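Long-range contacts in DNA ligase (Archaeoglobus fulgidus, PDB 3GDE), which probably seals nicks in double-stranded DNA during replication, recombination and repair, joining strand ends at the expense of ATP with magnesium as cofactor: residues Val260-Ser265 against Lys290-Gly295; Ala280-Val285 against Leu317-Arg322; Asp58-Gly63 against Thr123-Ala128; Glu286-Ser291 against Glu369-Ala374. All blocks are in the same frame, centred on the assembly; numbering follows the deposited sequence.

Interaction 1: Val260-Ser265 against Lys290-Gly295; sequences VHWDGS and KSVKPG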
loop_
_atom_site.group_PDB
_atom_site.type_symbol
_atom_site.label_atom_id
_atom_site.label_comp_id
_atom_site.label_asym_id
_atom_site.label_seq_id
_atom_site.Cartn_x
_atom_site.Cartn_y
_atom_site.Cartn_z
ATOM N N VAL A 260 11.533 5.752 -11.528
ATOM C CA VAL A 260 11.375 5.997 -12.962
ATOM C C VAL A 260 12.059 4.895 -13.767
ATOM O O VAL A 260 13.242 4.606 -13.557
ATOM C CB VAL A 260 11.929 7.399 -13.344
ATOM C CG1 VAL A 260 12.041 7.564 -14.863
ATOM C CG2 VAL A 260 11.049 8.494 -12.738
ATOM N N HIS A 261 11.293 4.282 -14.670
ATOM C CA HIS A 261 11.768 3.175 -15.498
ATOM C C HIS A 261 11.778 3.571 -16.983
ATOM O O HIS A 261 10.763 4.039 -17.510
ATOM C CB HIS A 261 10.861 1.956 -15.312
ATOM C CG HIS A 261 10.863 1.393 -13.928
ATOM N ND1 HIS A 261 11.417 0.167 -13.628
ATOM C CD2 HIS A 261 10.362 1.874 -12.766
ATOM C CE1 HIS A 261 11.264 -0.081 -12.340
ATOM N NE2 HIS A 261 10.627 0.940 -11.794
ATOM N N TRP A 262 12.909 3.353 -17.651
ATOM C CA TRP A 262 13.118 3.829 -19.032
ATOM C C TRP A 262 14.502 3.433 -19.578
ATOM O O TRP A 262 15.493 3.662 -18.891
ATOM C CB TRP A 262 13.000 5.368 -19.013
ATOM C CG TRP A 262 13.723 6.118 -20.112
ATOM C CD1 TRP A 262 14.984 6.642 -20.060
ATOM C CD2 TRP A 262 13.209 6.441 -21.408
ATOM N NE1 TRP A 262 15.289 7.273 -21.246
ATOM C CE2 TRP A 262 14.219 7.162 -22.092
ATOM C CE3 TRP A 262 11.995 6.196 -22.059
ATOM C CZ2 TRP A 262 14.049 7.634 -23.401
ATOM C CZ3 TRP A 262 11.827 6.672 -23.360
ATOM C CH2 TRP A 262 12.849 7.381 -24.015
ATOM N N ASP A 263 14.664 2.838 -20.758
ATOM C CA ASP A 263 13.799 1.933 -21.518
ATOM C C ASP A 263 14.483 1.546 -22.847
ATOM O O ASP A 263 15.067 0.466 -22.899
ATOM C CB ASP A 263 12.376 2.403 -21.743
ATOM C CG ASP A 263 11.572 1.389 -22.531
ATOM O OD1 ASP A 263 11.910 0.185 -22.489
ATOM O OD2 ASP A 263 10.615 1.794 -23.198
ATOM N N GLY A 264 14.477 2.372 -23.905
ATOM C CA GLY A 264 13.945 3.738 -23.951
ATOM C C GLY A 264 12.946 3.949 -25.085
ATOM O O GLY A 264 13.218 4.661 -26.052
ATOM N N SER A 265 11.781 3.325 -24.946
ATOM C CA SER A 265 10.682 3.451 -25.889
ATOM C C SER A 265 9.454 3.959 -25.131
ATOM O O SER A 265 8.569 4.594 -25.706
ATOM C CB SER A 265 10.377 2.089 -26.520
ATOM O OG SER A 265 11.554 1.296 -26.645
ATOM N N LYS A 290 13.896 13.315 -22.863
ATOM C CA LYS A 290 14.979 14.148 -23.398
ATOM C C LYS A 290 16.224 14.240 -22.523
ATOM O O LYS A 290 17.325 14.417 -23.041
ATOM C CB LYS A 290 14.502 15.537 -23.865
ATOM C CG LYS A 290 13.648 16.319 -22.900
ATOM C CD LYS A 290 13.398 17.709 -23.445
ATOM C CE LYS A 290 12.120 18.307 -22.877
ATOM N NZ LYS A 290 12.004 19.762 -23.205
ATOM N N SER A 291 16.065 14.086 -21.209
ATOM C CA SER A 291 17.186 14.319 -20.289
ATOM C C SER A 291 17.886 13.067 -19.766
ATOM O O SER A 291 19.029 13.149 -19.300
ATOM C CB SER A 291 16.759 15.208 -19.121
ATOM O OG SER A 291 16.202 16.432 -19.587
ATOM N N VAL A 292 17.218 11.914 -19.809
ATOM C CA VAL A 292 17.857 10.721 -19.252
ATOM C C VAL A 292 18.236 9.646 -20.279
ATOM O O VAL A 292 17.557 9.443 -21.291
ATOM C CB VAL A 292 17.132 10.146 -17.968
ATOM C CG1 VAL A 292 16.489 11.265 -17.116
ATOM C CG2 VAL A 292 16.120 9.090 -18.309
ATOM N N LYS A 293 19.365 9.003 -20.011
ATOM C CA LYS A 293 19.896 7.926 -20.822
ATOM C C LYS A 293 18.999 6.681 -20.693
ATOM O O LYS A 293 18.680 6.266 -19.580
ATOM C CB LYS A 293 21.331 7.657 -20.365
ATOM C CG LYS A 293 22.116 6.607 -21.127
ATOM C CD LYS A 293 22.343 5.342 -20.273
ATOM C CE LYS A 293 23.196 5.606 -19.017
ATOM N NZ LYS A 293 24.629 5.998 -19.277
ATOM N N PRO A 294 18.554 6.114 -21.835
ATOM C CA PRO A 294 17.651 4.955 -21.847
ATOM C C PRO A 294 18.283 3.719 -21.215
ATOM O O PRO A 294 19.502 3.583 -21.226
ATOM C CB PRO A 294 17.410 4.713 -23.339
ATOM C CG PRO A 294 17.752 6.015 -24.004
ATOM C CD PRO A 294 18.877 6.565 -23.202
ATOM N N GLY A 295 17.457 2.837 -20.666
ATOM C CA GLY A 295 17.939 1.587 -20.059
ATOM C C GLY A 295 18.230 1.693 -18.572
ATOM O O GLY A 295 19.113 1.004 -18.060
#

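Interaction 2: Ala280-Val285 against Leu317-Arg322; sequences ALPDIV and LRRFRR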
loop_
_atom_site.group_PDB
_atom_site.type_symbol
_atom_site.label_atom_id
_atom_site.label_comp_id
_atom_site.label_asym_id
_atom_site.label_seq_id
_atom_site.Cartn_x
_atom_site.Cartn_y
_atom_site.Cartn_z
ATOM N N ALA A 280 -0.396 10.542 -15.120
ATOM C CA ALA A 280 -0.609 11.777 -14.372
ATOM C C ALA A 280 0.551 12.755 -14.563
ATOM O O ALA A 280 0.409 13.947 -14.295
ATOM C CB ALA A 280 -0.825 11.476 -12.893
ATOM N N LEU A 281 1.687 12.253 -15.047
ATOM C CA LEU A 281 2.896 13.070 -15.178
ATOM C C LEU A 281 3.460 13.182 -16.603
ATOM O O LEU A 281 4.650 12.909 -16.819
ATOM C CB LEU A 281 3.990 12.575 -14.211
ATOM C CG LEU A 281 3.658 12.302 -12.731
ATOM C CD1 LEU A 281 4.900 11.837 -11.988
ATOM C CD2 LEU A 281 3.021 13.512 -12.032
ATOM N N PRO A 282 2.632 13.617 -17.581
ATOM C CA PRO A 282 3.175 13.787 -18.936
ATOM C C PRO A 282 4.361 14.752 -18.991
ATOM O O PRO A 282 5.313 14.515 -19.752
ATOM C CB PRO A 282 1.984 14.340 -19.733
ATOM C CG PRO A 282 1.030 14.858 -18.714
ATOM C CD PRO A 282 1.199 13.963 -17.530
ATOM N N ASP A 283 4.319 15.806 -18.174
ATOM C CA ASP A 283 5.403 16.784 -18.115
ATOM C C ASP A 283 6.744 16.177 -17.701
ATOM O O ASP A 283 7.770 16.416 -18.347
ATOM C CB ASP A 283 5.033 17.979 -17.226
ATOM C CG ASP A 283 4.547 17.575 -15.830
ATOM O OD1 ASP A 283 4.666 18.409 -14.908
ATOM O OD2 ASP A 283 4.036 16.451 -15.646
ATOM N N ILE A 284 6.731 15.391 -16.623
ATOM C CA ILE A 284 7.942 14.725 -16.141
ATOM C C ILE A 284 8.367 13.609 -17.105
ATOM O O ILE A 284 9.548 13.470 -17.408
ATOM C CB ILE A 284 7.777 14.216 -14.670
ATOM C CG1 ILE A 284 7.595 15.397 -13.696
ATOM C CG2 ILE A 284 8.945 13.328 -14.241
ATOM C CD1 ILE A 284 8.712 16.476 -13.731
ATOM N N VAL A 285 7.398 12.837 -17.592
ATOM C CA VAL A 285 7.651 11.797 -18.603
ATOM C C VAL A 285 8.453 12.337 -19.807
ATOM O O VAL A 285 9.496 11.773 -20.164
ATOM C CB VAL A 285 6.325 11.086 -19.039
ATOM C CG1 VAL A 285 6.504 10.257 -20.304
ATOM C CG2 VAL A 285 5.818 10.204 -17.913
ATOM N N LEU A 317 0.874 15.394 -4.741
ATOM C CA LEU A 317 -0.157 14.378 -4.554
ATOM C C LEU A 317 -1.417 14.685 -5.364
ATOM O O LEU A 317 -2.027 13.769 -5.907
ATOM C CB LEU A 317 -0.486 14.166 -3.062
ATOM C CG LEU A 317 0.612 13.597 -2.147
ATOM C CD1 LEU A 317 0.101 13.453 -0.713
ATOM C CD2 LEU A 317 1.199 12.260 -2.665
ATOM N N ARG A 318 -1.794 15.965 -5.446
ATOM C CA ARG A 318 -2.909 16.405 -6.307
ATOM C C ARG A 318 -2.700 16.066 -7.777
ATOM O O ARG A 318 -3.631 15.636 -8.450
ATOM C CB ARG A 318 -3.154 17.905 -6.182
ATOM C CG ARG A 318 -3.946 18.293 -4.958
ATOM C CD ARG A 318 -4.785 19.535 -5.215
ATOM N NE ARG A 318 -4.872 20.359 -4.012
ATOM C CZ ARG A 318 -4.057 21.375 -3.740
ATOM N NH1 ARG A 318 -3.097 21.714 -4.595
ATOM N NH2 ARG A 318 -4.208 22.066 -2.614
ATOM N N ARG A 319 -1.481 16.283 -8.266
ATOM C CA ARG A 319 -1.091 15.871 -9.612
ATOM C C ARG A 319 -1.284 14.369 -9.770
ATOM O O ARG A 319 -1.867 13.923 -10.754
ATOM C CB ARG A 319 0.371 16.243 -9.908
ATOM C CG ARG A 319 0.662 17.738 -10.083
ATOM C CD ARG A 319 0.136 18.305 -11.407
ATOM N NE ARG A 319 0.459 17.435 -12.530
ATOM C CZ ARG A 319 1.491 17.591 -13.348
ATOM N NH1 ARG A 319 2.319 18.611 -13.206
ATOM N NH2 ARG A 319 1.684 16.719 -14.324
ATOM N N PHE A 320 -0.796 13.604 -8.791
ATOM C CA PHE A 320 -0.953 12.141 -8.755
ATOM C C PHE A 320 -2.420 11.709 -8.820
ATOM O O PHE A 320 -2.736 10.713 -9.463
ATOM C CB PHE A 320 -0.292 11.543 -7.500
ATOM C CG PHE A 320 1.223 11.509 -7.543
ATOM C CD1 PHE A 320 1.931 10.843 -6.546
ATOM C CD2 PHE A 320 1.937 12.122 -8.568
ATOM C CE1 PHE A 320 3.318 10.801 -6.559
ATOM C CE2 PHE A 320 3.333 12.088 -8.593
ATOM C CZ PHE A 320 4.025 11.425 -7.583
ATOM N N ARG A 321 -3.302 12.454 -8.150
ATOM C CA ARG A 321 -4.748 12.209 -8.222
ATOM C C ARG A 321 -5.298 12.455 -9.624
ATOM O O ARG A 321 -5.996 11.595 -10.163
ATOM C CB ARG A 321 -5.519 13.053 -7.205
ATOM C CG ARG A 321 -5.418 12.550 -5.782
ATOM C CD ARG A 321 -6.409 13.249 -4.841
ATOM N NE ARG A 321 -7.803 12.806 -4.988
ATOM C CZ ARG A 321 -8.217 11.548 -5.177
ATOM N NH1 ARG A 321 -7.353 10.534 -5.238
ATOM N NH2 ARG A 321 -9.520 11.300 -5.293
ATOM N N ARG A 322 -4.976 13.625 -10.189
ATOM C CA ARG A 322 -5.264 14.022 -11.593
ATOM C C ARG A 322 -6.014 15.354 -11.704
ATOM O O ARG A 322 -6.409 15.775 -12.797
ATOM C CB ARG A 322 -5.998 12.933 -12.382
ATOM C CG ARG A 322 -5.084 11.979 -13.131
ATOM C CD ARG A 322 -5.835 10.734 -13.581
ATOM N NE ARG A 322 -7.178 11.040 -14.081
ATOM C CZ ARG A 322 -8.312 10.707 -13.464
ATOM N NH1 ARG A 322 -8.285 10.044 -12.312
ATOM N NH2 ARG A 322 -9.479 11.036 -14.006
HETATM O O HOH W 1 -1.793 15.484 -12.904
#

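Interaction 3: Asp58-Gly63 against Thr123-Ala128; sequences DERELG and TFDEIA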
loop_
_atom_site.group_PDB
_atom_site.type_symbol
_atom_site.label_atom_id
_atom_site.label_comp_id
_atom_site.label_asym_id
_atom_site.label_seq_id
_atom_site.Cartn_x
_atom_site.Cartn_y
_atom_site.Cartn_z
ATOM N N ASP A 58 0.093 -2.791 -10.751
ATOM C CA ASP A 58 -0.667 -3.198 -11.921
ATOM C C ASP A 58 -1.709 -2.108 -12.192
ATOM O O ASP A 58 -2.328 -1.599 -11.267
ATOM C CB ASP A 58 -1.337 -4.554 -11.634
ATOM C CG ASP A 58 -2.002 -5.182 -12.861
ATOM O OD1 ASP A 58 -2.668 -4.473 -13.648
ATOM O OD2 ASP A 58 -1.877 -6.416 -13.020
ATOM N N GLU A 59 -1.884 -1.733 -13.451
ATOM C CA GLU A 59 -2.874 -0.708 -13.793
ATOM C C GLU A 59 -4.324 -1.173 -13.580
ATOM O O GLU A 59 -5.206 -0.343 -13.412
ATOM C CB GLU A 59 -2.667 -0.155 -15.217
ATOM C CG GLU A 59 -1.390 0.691 -15.380
ATOM C CD GLU A 59 -1.660 2.103 -15.907
ATOM O OE1 GLU A 59 -2.249 2.921 -15.152
ATOM O OE2 GLU A 59 -1.265 2.398 -17.067
ATOM N N ARG A 60 -4.554 -2.485 -13.559
ATOM C CA ARG A 60 -5.892 -3.044 -13.300
ATOM C C ARG A 60 -6.366 -2.885 -11.847
ATOM O O ARG A 60 -5.646 -3.211 -10.908
ATOM C CB ARG A 60 -5.963 -4.517 -13.716
ATOM C CG ARG A 60 -5.895 -4.752 -15.224
ATOM C CD ARG A 60 -5.739 -6.229 -15.550
ATOM N NE ARG A 60 -4.513 -6.770 -14.981
ATOM C CZ ARG A 60 -4.169 -8.056 -14.986
ATOM N NH1 ARG A 60 -4.958 -8.969 -15.537
ATOM N NH2 ARG A 60 -3.018 -8.428 -14.438
ATOM N N GLU A 61 -7.581 -2.358 -11.700
ATOM C CA GLU A 61 -8.319 -2.288 -10.438
ATOM C C GLU A 61 -9.720 -2.830 -10.717
ATOM O O GLU A 61 -10.267 -2.561 -11.792
ATOM C CB GLU A 61 -8.486 -0.831 -10.004
ATOM C CG GLU A 61 -7.383 -0.240 -9.150
ATOM C CD GLU A 61 -7.713 1.188 -8.718
ATOM O OE1 GLU A 61 -7.594 2.112 -9.572
ATOM O OE2 GLU A 61 -8.101 1.383 -7.531
ATOM N N LEU A 62 -10.308 -3.558 -9.762
ATOM C CA LEU A 62 -11.708 -4.002 -9.881
ATOM C C LEU A 62 -12.685 -2.824 -10.022
ATOM O O LEU A 62 -13.562 -2.843 -10.883
ATOM C CB LEU A 62 -12.145 -4.873 -8.689
ATOM C CG LEU A 62 -12.022 -6.402 -8.678
ATOM C CD1 LEU A 62 -12.849 -6.981 -7.518
ATOM C CD2 LEU A 62 -12.390 -7.069 -10.026
ATOM N N GLY A 63 -12.533 -1.811 -9.166
ATOM C CA GLY A 63 -13.412 -0.639 -9.192
ATOM C C GLY A 63 -14.822 -0.984 -8.758
ATOM O O GLY A 63 -15.805 -0.446 -9.285
ATOM N N THR A 123 -14.018 -13.507 -14.489
ATOM C CA THR A 123 -15.070 -12.538 -14.181
ATOM C C THR A 123 -14.490 -11.230 -13.622
ATOM O O THR A 123 -14.904 -10.138 -14.034
ATOM C CB THR A 123 -16.078 -13.138 -13.184
ATOM O OG1 THR A 123 -16.473 -14.434 -13.652
ATOM C CG2 THR A 123 -17.309 -12.236 -13.035
ATOM N N PHE A 124 -13.530 -11.357 -12.697
ATOM C CA PHE A 124 -12.774 -10.201 -12.162
ATOM C C PHE A 124 -12.032 -9.410 -13.238
ATOM O O PHE A 124 -12.099 -8.175 -13.253
ATOM C CB PHE A 124 -11.793 -10.631 -11.065
ATOM C CG PHE A 124 -12.442 -10.895 -9.724
ATOM C CD1 PHE A 124 -11.692 -11.381 -8.663
ATOM C CD2 PHE A 124 -13.804 -10.678 -9.528
ATOM C CE1 PHE A 124 -12.276 -11.619 -7.412
ATOM C CE2 PHE A 124 -14.397 -10.929 -8.288
ATOM C CZ PHE A 124 -13.625 -11.395 -7.230
ATOM N N ASP A 125 -11.324 -10.112 -14.129
ATOM C CA ASP A 125 -10.598 -9.458 -15.222
ATOM C C ASP A 125 -11.534 -8.694 -16.165
ATOM O O ASP A 125 -11.199 -7.591 -16.604
ATOM C CB ASP A 125 -9.712 -10.450 -15.990
ATOM C CG ASP A 125 -8.473 -10.893 -15.187
ATOM O OD1 ASP A 125 -8.243 -10.399 -14.060
ATOM O OD2 ASP A 125 -7.714 -11.737 -15.698
ATOM N N GLU A 126 -12.713 -9.258 -16.453
ATOM C CA GLU A 126 -13.719 -8.527 -17.217
ATOM C C GLU A 126 -14.232 -7.287 -16.474
ATOM O O GLU A 126 -14.291 -6.212 -17.053
ATOM C CB GLU A 126 -14.906 -9.397 -17.623
ATOM C CG GLU A 126 -15.922 -8.527 -18.367
ATOM C CD GLU A 126 -17.098 -9.255 -18.965
ATOM O OE1 GLU A 126 -17.908 -8.549 -19.595
ATOM O OE2 GLU A 126 -17.227 -10.492 -18.806
ATOM N N ILE A 127 -14.612 -7.452 -15.206
ATOM C CA ILE A 127 -15.059 -6.341 -14.373
ATOM C C ILE A 127 -14.054 -5.186 -14.357
ATOM O O ILE A 127 -14.440 -4.040 -14.570
ATOM C CB ILE A 127 -15.416 -6.803 -12.923
ATOM C CG1 ILE A 127 -16.736 -7.586 -12.924
ATOM C CG2 ILE A 127 -15.527 -5.613 -11.995
ATOM C CD1 ILE A 127 -17.005 -8.429 -11.653
ATOM N N ALA A 128 -12.774 -5.494 -14.130
ATOM C CA ALA A 128 -11.688 -4.495 -14.168
ATOM C C ALA A 128 -11.556 -3.701 -15.489
ATOM O O ALA A 128 -11.146 -2.533 -15.484
ATOM C CB ALA A 128 -10.360 -5.144 -13.799
HETATM O O HOH W 2 -5.153 -11.582 -14.892
HETATM O O HOH W 3 -11.360 -0.581 -13.028
HETATM O O HOH W 4 -9.024 -1.273 -14.308
HETATM O O HOH W 5 -13.796 -1.589 -13.488
#

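Interaction 4: Glu286-Ser291 against Glu369-Ala374; sequences EEIKKS and EKIKLA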
loop_
_atom_site.group_PDB
_atom_site.type_symbol
_atom_site.label_atom_id
_atom_site.label_comp_id
_atom_site.label_asym_id
_atom_site.label_seq_id
_atom_site.Cartn_x
_atom_site.Cartn_y
_atom_site.Cartn_z
ATOM N N GLU A 286 7.982 13.435 -20.402
ATOM C CA GLU A 286 8.668 14.050 -21.548
ATOM C C GLU A 286 10.085 14.501 -21.212
ATOM O O GLU A 286 11.003 14.283 -22.009
ATOM C CB GLU A 286 7.866 15.214 -22.143
ATOM C CG GLU A 286 6.678 14.796 -22.998
ATOM C CD GLU A 286 7.049 13.945 -24.221
ATOM O OE1 GLU A 286 6.165 13.198 -24.701
ATOM O OE2 GLU A 286 8.199 14.016 -24.713
ATOM N N GLU A 287 10.264 15.101 -20.030
ATOM C CA GLU A 287 11.580 15.579 -19.583
ATOM C C GLU A 287 12.565 14.442 -19.375
ATOM O O GLU A 287 13.764 14.609 -19.587
ATOM C CB GLU A 287 11.466 16.391 -18.291
ATOM C CG GLU A 287 10.603 17.624 -18.404
ATOM C CD GLU A 287 11.274 18.768 -19.150
ATOM O OE1 GLU A 287 12.529 18.821 -19.185
ATOM O OE2 GLU A 287 10.533 19.621 -19.687
ATOM N N ILE A 288 12.056 13.295 -18.936
ATOM C CA ILE A 288 12.859 12.080 -18.800
ATOM C C ILE A 288 13.349 11.571 -20.171
ATOM O O ILE A 288 14.517 11.195 -20.330
ATOM C CB ILE A 288 12.066 11.004 -18.010
ATOM C CG1 ILE A 288 12.207 11.266 -16.507
ATOM C CG2 ILE A 288 12.521 9.587 -18.359
ATOM C CD1 ILE A 288 10.993 10.900 -15.697
ATOM N N LYS A 289 12.455 11.597 -21.156
ATOM C CA LYS A 289 12.771 11.171 -22.526
ATOM C C LYS A 289 13.847 12.026 -23.188
ATOM O O LYS A 289 14.649 11.512 -23.968
ATOM C CB LYS A 289 11.510 11.122 -23.388
ATOM C CG LYS A 289 10.506 10.097 -22.896
ATOM C CD LYS A 289 9.326 9.938 -23.823
ATOM C CE LYS A 289 8.521 8.724 -23.419
ATOM N NZ LYS A 289 7.212 8.630 -24.132
ATOM N N LYS A 290 13.896 13.315 -22.863
ATOM C CA LYS A 290 14.979 14.148 -23.398
ATOM C C LYS A 290 16.224 14.240 -22.523
ATOM O O LYS A 290 17.325 14.417 -23.041
ATOM C CB LYS A 290 14.502 15.537 -23.865
ATOM C CG LYS A 290 13.648 16.319 -22.900
ATOM C CD LYS A 290 13.398 17.709 -23.445
ATOM C CE LYS A 290 12.120 18.307 -22.877
ATOM N NZ LYS A 290 12.004 19.762 -23.205
ATOM N N SER A 291 16.065 14.086 -21.209
ATOM C CA SER A 291 17.186 14.319 -20.289
ATOM C C SER A 291 17.886 13.067 -19.766
ATOM O O SER A 291 19.029 13.149 -19.300
ATOM C CB SER A 291 16.759 15.208 -19.121
ATOM O OG SER A 291 16.202 16.432 -19.587
ATOM N N GLU A 369 16.248 22.086 -16.732
ATOM C CA GLU A 369 15.494 22.908 -15.784
ATOM C C GLU A 369 14.515 22.065 -14.965
ATOM O O GLU A 369 14.233 22.384 -13.809
ATOM C CB GLU A 369 14.777 24.078 -16.478
ATOM C CG GLU A 369 13.633 23.680 -17.414
ATOM C CD GLU A 369 12.497 24.704 -17.465
ATOM O OE1 GLU A 369 11.542 24.488 -18.257
ATOM O OE2 GLU A 369 12.549 25.712 -16.715
ATOM N N LYS A 370 14.015 20.985 -15.563
ATOM C CA LYS A 370 13.003 20.148 -14.923
ATOM C C LYS A 370 13.523 18.806 -14.388
ATOM O O LYS A 370 12.801 18.118 -13.668
ATOM C CB LYS A 370 11.805 19.931 -15.855
ATOM C CG LYS A 370 11.005 21.191 -16.166
ATOM C CD LYS A 370 9.563 20.844 -16.549
ATOM C CE LYS A 370 8.849 22.042 -17.172
ATOM N NZ LYS A 370 7.443 21.730 -17.568
ATOM N N ILE A 371 14.759 18.445 -14.741
ATOM C CA ILE A 371 15.389 17.198 -14.268
ATOM C C ILE A 371 16.751 17.497 -13.642
ATOM O O ILE A 371 17.668 17.959 -14.323
ATOM C CB ILE A 371 15.567 16.129 -15.414
ATOM C CG1 ILE A 371 14.224 15.720 -16.053
ATOM C CG2 ILE A 371 16.372 14.904 -14.931
ATOM C CD1 ILE A 371 13.183 15.096 -15.107
ATOM N N LYS A 372 16.881 17.224 -12.347
ATOM C CA LYS A 372 18.117 17.510 -11.628
ATOM C C LYS A 372 18.676 16.280 -10.936
ATOM O O LYS A 372 17.955 15.317 -10.688
ATOM C CB LYS A 372 17.883 18.609 -10.584
ATOM C CG LYS A 372 16.936 19.725 -11.017
ATOM C CD LYS A 372 17.631 20.728 -11.914
ATOM C CE LYS A 372 18.278 21.846 -11.119
ATOM N NZ LYS A 372 18.421 23.070 -11.967
ATOM N N LEU A 373 19.971 16.328 -10.640
ATOM C CA LEU A 373 20.594 15.433 -9.680
ATOM C C LEU A 373 20.557 16.045 -8.290
ATOM O O LEU A 373 20.749 17.254 -8.129
ATOM C CB LEU A 373 22.050 15.167 -10.054
ATOM C CG LEU A 373 22.457 13.819 -10.661
ATOM C CD1 LEU A 373 21.286 13.118 -11.320
ATOM C CD2 LEU A 373 23.610 14.006 -11.647
ATOM N N ALA A 374 20.311 15.207 -7.287
ATOM C CA ALA A 374 20.495 15.614 -5.906
ATOM C C ALA A 374 21.955 16.017 -5.717
ATOM O O ALA A 374 22.872 15.293 -6.118
ATOM C CB ALA A 374 20.123 14.486 -4.948
#

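Interaction 1: Val260-Ser265 against Lys290-Gly295
The indole of Trp262 meets Val292 O at its edge, near the ring plane, while Gly264 CA from its own segment lies 3.5 Å above one face, offset toward the rim. The setting is the adenylation domain. Here the chain leaving helix 282-291 passes the end of strand 256-262 and then turns into strand 296-306, which pairs antiparallel with it. The edge contact is a hydrogen bond from Trp262 NE1 to Val292 O, 3.1 Å long with an angle of 152° at the hydrogen. The donor stands 60° out of the carbonyl plane, so the oxygen is approached from above. With CG anti to the backbone N (chi1 155°), the ring is placed beside Pro294, the two side chains pointing the same way; Trp262 CZ2 is 4.1 Å from Pro294 CG. Pro294 CB also packs on Gly264 CA, 3.7 Å away. Helix 282-291 adds Ile288 and Lys289 to the surroundings of Trp262. The backbones also meet, through a weak bond from Gly295 N to Trp262 O (2.8 Å). Local detail at this turn is doubtful, because Asp263 N and Gly295 N, both donors, are modelled only 2.8 Å apart.

Interaction 2: Ala280-Val285 against Leu317-Arg322
Charge pairing dominates: the guanidinium of Arg319 grips the carboxylate of Asp283 end-on, NH1 to OD1 at 2.9 Å and NH2 to OD2 at 2.7 Å. Both oxygens lie in the guanidinium plane; the two planes are 32° apart, and both oxygens are met from above the carboxylate plane. Bends at chi2 and chi3 (-73° and -46°) fold the arginine chain to reach this position. Among bonds to backbone carbonyls, Arg319 NH2 also donates to Ala280 O (3.1 Å), this time in the carbonyl plane, and NH1 has a further acceptor in Ile333 O. Water 1 links the same groups: it accepts from Arg319 NE at 3.0 Å and donates to Ala280 O and Arg319 O. In the adenylation domain these bonds tie the start of helix 282-291, whose N-cap is Leu281, to the last turn of helix 313-321. The apolar part comprises both methyls of Leu281, with CD1 and CD2 each 3.7 Å from Phe320 CE2; CD2 lies in the ring plane at its edge. A methyl-to-carbonyl contact, Ala280 CB to Arg319 O, measures 3.4 Å. The side chain of Phe320 is about 7 Å from that of Arg272, a predicted ATP-binding residue.

Interaction 3: Asp58-Gly63 against Thr123-Ala128
Leu62 makes the main contact, setting CD1 over the centre of one face of the Phe124 ring, 4.3 Å from the centroid and 9° off the normal, a CH-pi contact. Its other methyl, CD2, reaches Phe124 CB at 3.8 Å and Ile127 CG2 at 4.0 Å, so the two methyls are divided between ring face and helix surface. Beside it Ala128 CB touches Glu61 O at 3.3 Å. Direct hydrogen bonds between the segments are absent; waters mediate instead. Water 5 lies within bonding distance of Leu62 O and Ile127 O, and water 2 accepts from Arg60 NH1 and donates to Asp125 OD2. The direct ion pair, Arg60 NH1 to Asp125 OD1, is long at 3.9 Å, with the oxygen well out of the guanidinium plane. What positions Arg60 is Asp58: with the arginine chain bent at chi3 (-61°), NE and NH2 take the carboxylate side-on, NH2 to OD2 at 2.7 Å. Asp58 OD1 additionally receives Arg60 N at 2.7 Å, closing an Asx turn. Asp125 OD1 is held in turn by Tyr54 OH. In this N-terminal, helical DNA-binding domain, the loop before helix 66-77 thus lies along helix 117-129, with helix 152-162 touching Leu62 and Phe124 and helix 135-149 packing on Ile127.

Interaction 4: Glu286-Ser291 against Glu369-Ala374
Helix 286-291 and strand 371-373 run at 62° to each other, their axes 9.9 Å apart at closest approach, and the nearest CA atoms, those of Glu287 and Lys370, are separated by 6.7 Å. That spacing keeps the backbones apart and leaves the contact to side chains, here between an adenylation-domain helix and the start of strand 371-379, which pairs with 335-342 (parallel) and 247-252 (antiparallel). Ile371 makes most of the apolar contact. Its CG1 approaches Glu287 CB at 3.6 Å, its CD1 reaches Ile288 CG1 at 4.2 Å with the two chains crossing at about a right angle, and its CB is 4.0 Å from Ser291 CB. Glu287 bends at chi2 (-75°), which lays its carboxylate against the extended chain of Lys370: Lys370 CB lies 3.5 Å from Glu287 CD, and Lys370 CD 3.5 Å from Glu287 OE2. Ser291 OG bonds to Ser368 OG just ahead of the strand. The lysine chain runs on past the carboxylate, leaving Lys370 NZ 4.3 Å from Glu287 OE2, beyond salt-bridge range, and Lys290 NZ forms a long ion pair with the same oxygen. The two lysines probably stabilise the carboxylate charge at a distance, whereas close contact rests on aliphatic carbons, with the carboxylate lying against lysine methylenes.

In the fold
Interactions 1, 2 and 4 all use helix 282-291 of the adenylation domain: interaction 2 holds its start, interaction 4 its later turns, and interaction 1 the loop that leaves it. Interactions 1 and 4 share Lys290 and Ser291 and touch, Val260 packing on Ile288 and Val292 on Ile371; interaction 2 lies 15 Å from interaction 4, centre to centre. Interactions 2 and 4 are buried, yet one relies on a two-pronged salt bridge and the other chiefly on aliphatic packing. Interaction 1 is partly buried and combines an indole with loop backbone. Interaction 3, also partly buried, belongs to the N-terminal domain, about 22 Å from interaction 2 between centres, and has waters and one long ion pair as its polar links.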